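Local coordinates for glutathione peroxidase (Schistosoma mansoni, PDB 2V1M), which reduces hydrogen peroxide with glutathione, giving glutathione disulfide and water, as a peroxidase of the thioredoxin-like clan, at residues A[10-14]-A[25-31]; A[138-142]-A[165-169]. One frame throughout, in Å; residues are numbered along the deposited sequence.

Contact 1 of 2, residues A[10-14]-A[25-31]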
loop_
_atom_site.group_PDB
_atom_site.type_symbol
_atom_site.label_atom_id
_atom_site.label_comp_id
_atom_site.label_asym_id
_atom_site.label_seq_id
_atom_site.Cartn_x
_atom_site.Cartn_y
_atom_site.Cartn_z
ATOM N N SER A 10 -1.061 15.238 -5.372
ATOM C CA SER A 10 -1.453 14.437 -4.213
ATOM C C SER A 10 -1.841 13.073 -4.755
ATOM O O SER A 10 -2.025 12.885 -5.997
ATOM C CB SER A 10 -2.660 15.040 -3.462
ATOM O OG SER A 10 -3.854 14.787 -4.169
ATOM N N ILE A 11 -2.073 12.091 -3.864
ATOM C CA ILE A 11 -2.510 10.789 -4.327
ATOM C C ILE A 11 -3.933 10.849 -4.867
ATOM O O ILE A 11 -4.352 9.903 -5.565
ATOM C CB ILE A 11 -2.419 9.710 -3.221
ATOM C CG1 ILE A 11 -3.366 9.982 -2.038
ATOM C CG2 ILE A 11 -0.973 9.437 -2.813
ATOM C CD1 ILE A 11 -3.709 8.732 -1.217
ATOM N N TYR A 12 -4.706 11.899 -4.563
ATOM C CA TYR A 12 -6.127 11.922 -4.935
ATOM C C TYR A 12 -6.333 12.014 -6.441
ATOM O O TYR A 12 -7.434 11.729 -6.916
ATOM C CB TYR A 12 -6.814 13.114 -4.270
ATOM C CG TYR A 12 -6.596 13.206 -2.800
ATOM C CD1 TYR A 12 -6.605 12.071 -2.024
ATOM C CD2 TYR A 12 -6.398 14.465 -2.179
ATOM C CE1 TYR A 12 -6.418 12.167 -0.646
ATOM C CE2 TYR A 12 -6.236 14.578 -0.812
ATOM C CZ TYR A 12 -6.231 13.452 -0.053
ATOM O OH TYR A 12 -6.079 13.597 1.324
ATOM N N GLU A 13 -5.280 12.388 -7.172
ATOM C CA GLU A 13 -5.408 12.545 -8.621
ATOM C C GLU A 13 -5.532 11.216 -9.350
ATOM O O GLU A 13 -5.915 11.226 -10.533
ATOM C CB GLU A 13 -4.228 13.323 -9.160
ATOM C CG GLU A 13 -4.282 14.759 -8.661
ATOM C CD GLU A 13 -3.141 15.599 -9.092
ATOM O OE1 GLU A 13 -2.250 15.039 -9.767
ATOM O OE2 GLU A 13 -3.082 16.809 -8.781
ATOM N N PHE A 14 -5.179 10.098 -8.706
ATOM C CA PHE A 14 -5.048 8.806 -9.400
ATOM C C PHE A 14 -6.285 7.956 -9.242
ATOM O O PHE A 14 -6.984 8.013 -8.214
ATOM C CB PHE A 14 -3.815 8.038 -8.897
ATOM C CG PHE A 14 -2.599 8.864 -9.031
ATOM C CD1 PHE A 14 -2.067 9.138 -10.305
ATOM C CD2 PHE A 14 -2.051 9.506 -7.919
ATOM C CE1 PHE A 14 -1.002 10.013 -10.470
ATOM C CE2 PHE A 14 -0.994 10.392 -8.075
ATOM C CZ PHE A 14 -0.489 10.663 -9.323
ATOM N N SER A 25 -11.386 6.233 -7.838
ATOM C CA SER A 25 -10.480 7.363 -7.662
ATOM C C SER A 25 -10.020 7.408 -6.186
ATOM O O SER A 25 -10.828 7.285 -5.252
ATOM C CB SER A 25 -11.190 8.664 -7.996
ATOM O OG SER A 25 -10.419 9.762 -7.498
ATOM N N LEU A 26 -8.738 7.714 -5.997
ATOM C CA LEU A 26 -8.185 7.858 -4.649
ATOM C C LEU A 26 -8.673 9.117 -3.934
ATOM O O LEU A 26 -8.395 9.287 -2.756
ATOM C CB LEU A 26 -6.660 7.751 -4.651
ATOM C CG LEU A 26 -6.130 6.435 -5.231
ATOM C CD1 LEU A 26 -4.595 6.460 -5.158
ATOM C CD2 LEU A 26 -6.703 5.240 -4.509
ATOM N N GLU A 27 -9.493 9.932 -4.618
ATOM C CA GLU A 27 -10.309 10.944 -3.916
ATOM C C GLU A 27 -11.063 10.337 -2.727
ATOM O O GLU A 27 -11.342 11.043 -1.764
ATOM C CB GLU A 27 -11.326 11.551 -4.887
ATOM C CG GLU A 27 -10.731 12.580 -5.854
ATOM C CD GLU A 27 -10.563 13.941 -5.184
ATOM O OE1 GLU A 27 -11.168 14.134 -4.118
ATOM O OE2 GLU A 27 -9.806 14.769 -5.727
ATOM N N LYS A 28 -11.401 9.049 -2.813
ATOM C CA LYS A 28 -12.039 8.282 -1.722
ATOM C C LYS A 28 -11.322 8.489 -0.383
ATOM O O LYS A 28 -11.966 8.449 0.686
ATOM C CB LYS A 28 -12.048 6.736 -2.081
ATOM C CG LYS A 28 -12.525 5.789 -0.998
ATOM C CD LYS A 28 -12.596 4.344 -1.531
ATOM C CE LYS A 28 -12.892 3.340 -0.437
ATOM N NZ LYS A 28 -13.293 2.013 -0.953
ATOM N N TYR A 29 -10.008 8.680 -0.428
ATOM C CA TYR A 29 -9.161 8.688 0.767
ATOM C C TYR A 29 -8.866 10.085 1.310
ATOM O O TYR A 29 -8.085 10.231 2.260
ATOM C CB TYR A 29 -7.873 7.903 0.480
ATOM C CG TYR A 29 -8.187 6.455 0.146
ATOM C CD1 TYR A 29 -8.571 5.579 1.144
ATOM C CD2 TYR A 29 -8.175 6.006 -1.161
ATOM C CE1 TYR A 29 -8.924 4.270 0.838
ATOM C CE2 TYR A 29 -8.543 4.680 -1.495
ATOM C CZ TYR A 29 -8.921 3.828 -0.482
ATOM O OH TYR A 29 -9.258 2.547 -0.836
ATOM N N ARG A 30 -9.512 11.110 0.748
ATOM C CA ARG A 30 -9.282 12.477 1.234
ATOM C C ARG A 30 -9.557 12.557 2.732
ATOM O O ARG A 30 -10.593 12.095 3.227
ATOM C CB ARG A 30 -10.201 13.459 0.520
ATOM C CG ARG A 30 -9.737 14.899 0.626
ATOM C CD ARG A 30 -10.501 15.818 -0.329
ATOM N NE ARG A 30 -10.095 15.782 -1.754
ATOM C CZ ARG A 30 -9.143 16.553 -2.278
ATOM N NH1 ARG A 30 -8.442 17.337 -1.484
ATOM N NH2 ARG A 30 -8.852 16.514 -3.585
ATOM N N GLY A 31 -8.622 13.158 3.454
ATOM C CA GLY A 31 -8.791 13.380 4.880
ATOM C C GLY A 31 -8.362 12.226 5.773
ATOM O O GLY A 31 -8.402 12.383 6.989
HETATM O O HOH W 1 -9.123 11.571 -9.113
#
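Tyr12 and Arg30 meet because their first torsions send them together: Tyr12 CG lies anti to its carbonyl carbon (chi1 -52°), while Arg30 CG lies anti to its backbone N and the chain bends at chi3 (-78°). The side chains cross at about a right angle. Arg30 CB sits over one face of the Tyr12 ring, toward its rim, and CG adds an off-centre CH-pi contact. The guanidinium, tilted 46° to the ring, presents a face to Tyr12 CD2, 3.5 Å from Arg30 CZ. Its edge grips Glu27 side-on: Arg30 NE bonds to Glu27 OE1, and Arg30 NH2 forms a salt bridge to Glu27 OE2 at 2.9 Å. This pairing limits rotation of the guanidinium.

Each segment holds a short 3-10 turn opened by an ST turn, and the hairpin of strands 15-17 and 23-25 connects them. At the hairpin's open end Leu26 N donates a nearly straight bond to Phe14 O (2.8 Å). Leu26 CB packs on Ile11 O at 3.3 Å, and Leu26 CD1 reaches Phe14 CB. Helix 113-121 touches Ile11, Phe14 and Leu26. A water links Tyr12 O, 2.8 Å away, to Ser25 OG. Gly31 N gives Tyr12 OH a weak bond of 3.3 Å.

Contact 2 of 2, residues A[138-142]-A[165-169]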
loop_
_atom_site.group_PDB
_atom_site.type_symbol
_atom_site.label_atom_id
_atom_site.label_comp_id
_atom_site.label_asym_id
_atom_site.label_seq_id
_atom_site.Cartn_x
_atom_site.Cartn_y
_atom_site.Cartn_z
ATOM N N LEU A 138 3.800 6.126 3.526
ATOM C CA LEU A 138 2.873 6.746 4.457
ATOM C C LEU A 138 2.473 8.115 3.880
ATOM O O LEU A 138 3.322 8.952 3.542
ATOM C CB LEU A 138 3.544 6.911 5.814
ATOM C CG LEU A 138 2.718 7.572 6.907
ATOM C CD1 LEU A 138 1.430 6.780 7.189
ATOM C CD2 LEU A 138 3.553 7.742 8.168
ATOM N N VAL A 139 1.151 8.306 3.789
ATOM C CA VAL A 139 0.521 9.459 3.139
ATOM C C VAL A 139 -0.350 10.153 4.180
ATOM O O VAL A 139 -1.181 9.516 4.864
ATOM C CB VAL A 139 -0.308 8.978 1.949
ATOM C CG1 VAL A 139 -1.039 10.165 1.256
ATOM C CG2 VAL A 139 0.524 8.195 0.945
ATOM N N ASP A 140 -0.169 11.474 4.301
ATOM C CA ASP A 140 -0.907 12.234 5.296
ATOM C C ASP A 140 -2.375 12.500 4.866
ATOM O O ASP A 140 -2.837 12.079 3.795
ATOM C CB ASP A 140 -0.118 13.515 5.640
ATOM C CG ASP A 140 -0.163 14.601 4.555
ATOM O OD1 ASP A 140 -0.940 14.495 3.578
ATOM O OD2 ASP A 140 0.630 15.556 4.739
ATOM N N ARG A 141 -3.090 13.188 5.762
ATOM C CA ARG A 141 -4.516 13.474 5.539
ATOM C C ARG A 141 -4.787 14.430 4.373
ATOM O O ARG A 141 -5.964 14.599 4.017
ATOM C CB ARG A 141 -5.146 14.039 6.788
ATOM C CG ARG A 141 -5.252 13.024 7.964
ATOM C CD ARG A 141 -5.981 13.643 9.132
ATOM N NE ARG A 141 -6.086 12.837 10.357
ATOM C CZ ARG A 141 -7.018 11.915 10.587
ATOM N NH1 ARG A 141 -7.871 11.549 9.643
ATOM N NH2 ARG A 141 -7.099 11.309 11.774
ATOM N N GLN A 142 -3.730 15.042 3.820
ATOM C CA GLN A 142 -3.814 15.882 2.622
ATOM C C GLN A 142 -3.270 15.177 1.385
ATOM O O GLN A 142 -3.058 15.801 0.339
ATOM C CB GLN A 142 -3.113 17.244 2.849
ATOM C CG GLN A 142 -3.839 18.110 3.843
ATOM C CD GLN A 142 -3.648 17.684 5.287
ATOM O OE1 GLN A 142 -2.530 17.421 5.732
ATOM N NE2 GLN A 142 -4.745 17.640 6.025
ATOM N N LEU A 165 0.552 11.396 12.339
ATOM C CA LEU A 165 -0.237 11.973 11.238
ATOM C C LEU A 165 -1.748 11.920 11.512
ATOM O O LEU A 165 -2.497 12.794 11.047
ATOM C CB LEU A 165 0.104 11.303 9.921
ATOM C CG LEU A 165 1.566 11.422 9.461
ATOM C CD1 LEU A 165 1.683 10.803 8.059
ATOM C CD2 LEU A 165 2.008 12.891 9.439
ATOM N N LEU A 166 -2.218 10.907 12.237
ATOM C CA LEU A 166 -3.664 10.840 12.598
ATOM C C LEU A 166 -4.053 11.965 13.517
ATOM O O LEU A 166 -5.193 12.444 13.463
ATOM C CB LEU A 166 -3.992 9.511 13.300
ATOM C CG LEU A 166 -3.976 8.254 12.415
ATOM C CD1 LEU A 166 -4.140 7.026 13.266
ATOM C CD2 LEU A 166 -5.078 8.263 11.348
ATOM N N GLU A 167 -3.114 12.402 14.363
ATOM C CA GLU A 167 -3.384 13.473 15.314
ATOM C C GLU A 167 -3.554 14.810 14.595
ATOM O O GLU A 167 -4.300 15.673 15.097
ATOM C CB GLU A 167 -2.267 13.566 16.361
ATOM C CG GLU A 167 -2.379 12.608 17.539
ATOM C CD GLU A 167 -3.607 12.827 18.415
ATOM O OE1 GLU A 167 -4.281 13.876 18.304
ATOM O OE2 GLU A 167 -3.898 11.928 19.230
ATOM N N LYS A 168 -2.899 14.993 13.434
ATOM C CA LYS A 168 -3.005 16.236 12.680
ATOM C C LYS A 168 -4.385 16.358 12.067
ATOM O O LYS A 168 -5.036 15.341 11.751
ATOM C CB LYS A 168 -1.935 16.302 11.572
ATOM C CG LYS A 168 -0.532 16.176 12.092
ATOM C CD LYS A 168 0.483 16.400 10.994
ATOM C CE LYS A 168 1.715 17.070 11.558
ATOM N NZ LYS A 168 1.408 18.367 12.245
ATOM N N LYS A 169 -4.808 17.602 11.864
ATOM C CA LYS A 169 -6.037 17.879 11.125
ATOM C C LYS A 169 -5.961 17.506 9.644
ATOM O O LYS A 169 -4.933 17.652 8.977
ATOM C CB LYS A 169 -6.388 19.353 11.285
ATOM C CG LYS A 169 -7.733 19.750 10.735
ATOM C CD LYS A 169 -7.955 21.253 10.866
ATOM C CE LYS A 169 -9.372 21.629 10.452
ATOM N NZ LYS A 169 -10.372 21.117 11.433
ATOM O OXT LYS A 169 -6.952 17.037 9.076
HETATM O O HOH W 2 -2.024 13.873 8.406
#
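The end of the C-terminal helix 159-167 meets the turn that leaves strand 136-139, an antiparallel member of the central mixed sheet in this thioredoxin-like fold. Leu138 and Leu165 reach toward each other tip to tip. The methyl CD1 of Leu165 comes 3.6 Å from Leu138 CG and also packs near Asp140 CB. Beyond this apolar patch the contact turns polar.

Arg141 runs extended from CG to NE and lays the edge of its guanidinium against the helix end. NE and NH2 both donate to the one carbonyl oxygen of Leu166. Arg141 NH2 is 2.8 Å from Leu166 O and lies in the carbonyl plane, on a lone pair. Arg141 NE is farther from Leu166 O, at 3.3 Å, and comes from above that plane. Two donors thus hold this carbonyl near the last turn of the helix. Leu166 CD2 lies over one face of the guanidinium, 3.7 Å from Arg141 NH2. The C-terminal carboxylate of Lys169 may add some electrostatic attraction, though no N-H of the guanidinium points at its OXT.

Gln142 bends at chi2 (76°), which brings its amide back toward the chain end. Gln142 NE2 donates to Lys169 O at 3.0 Å, on a lone pair. A water bridges Arg141 N and Leu165 O. Asp140 OD1 accepts from Gln142 N in an Asx turn, and it also takes a bond from Gln144 N.

Val33 of strand 33-39 touches Leu138, Arg141, Leu165 and Leu166. Val146 of strand 145-149 packs on Asp140 and Leu165. Arg141 also bonds to Lys63 O, so it joins the helix end to a further loop.

How the contacts relate
Contact 1 is the more buried and contact 2 lies nearer the surface; their centres are about 13 Å apart, and they follow one another along the chain. Contact 1 joins the two turns beside the N-terminal hairpin; contact 2 joins a sheet strand and its turn to the last helix. In each an arginine does much of the work. Arg30 lies on a tyrosine ring and pairs with a carboxylate, whereas Arg141 is turned edge-on to a backbone carbonyl. The buried leucines differ too: Leu26 touches helix 113-121 and Leu138 touches helix 159-167. The contacts touch directly. Gly31 O probably accepts from Arg141 NH1 at 2.8 Å, and Tyr12 OH packs near Arg141 O.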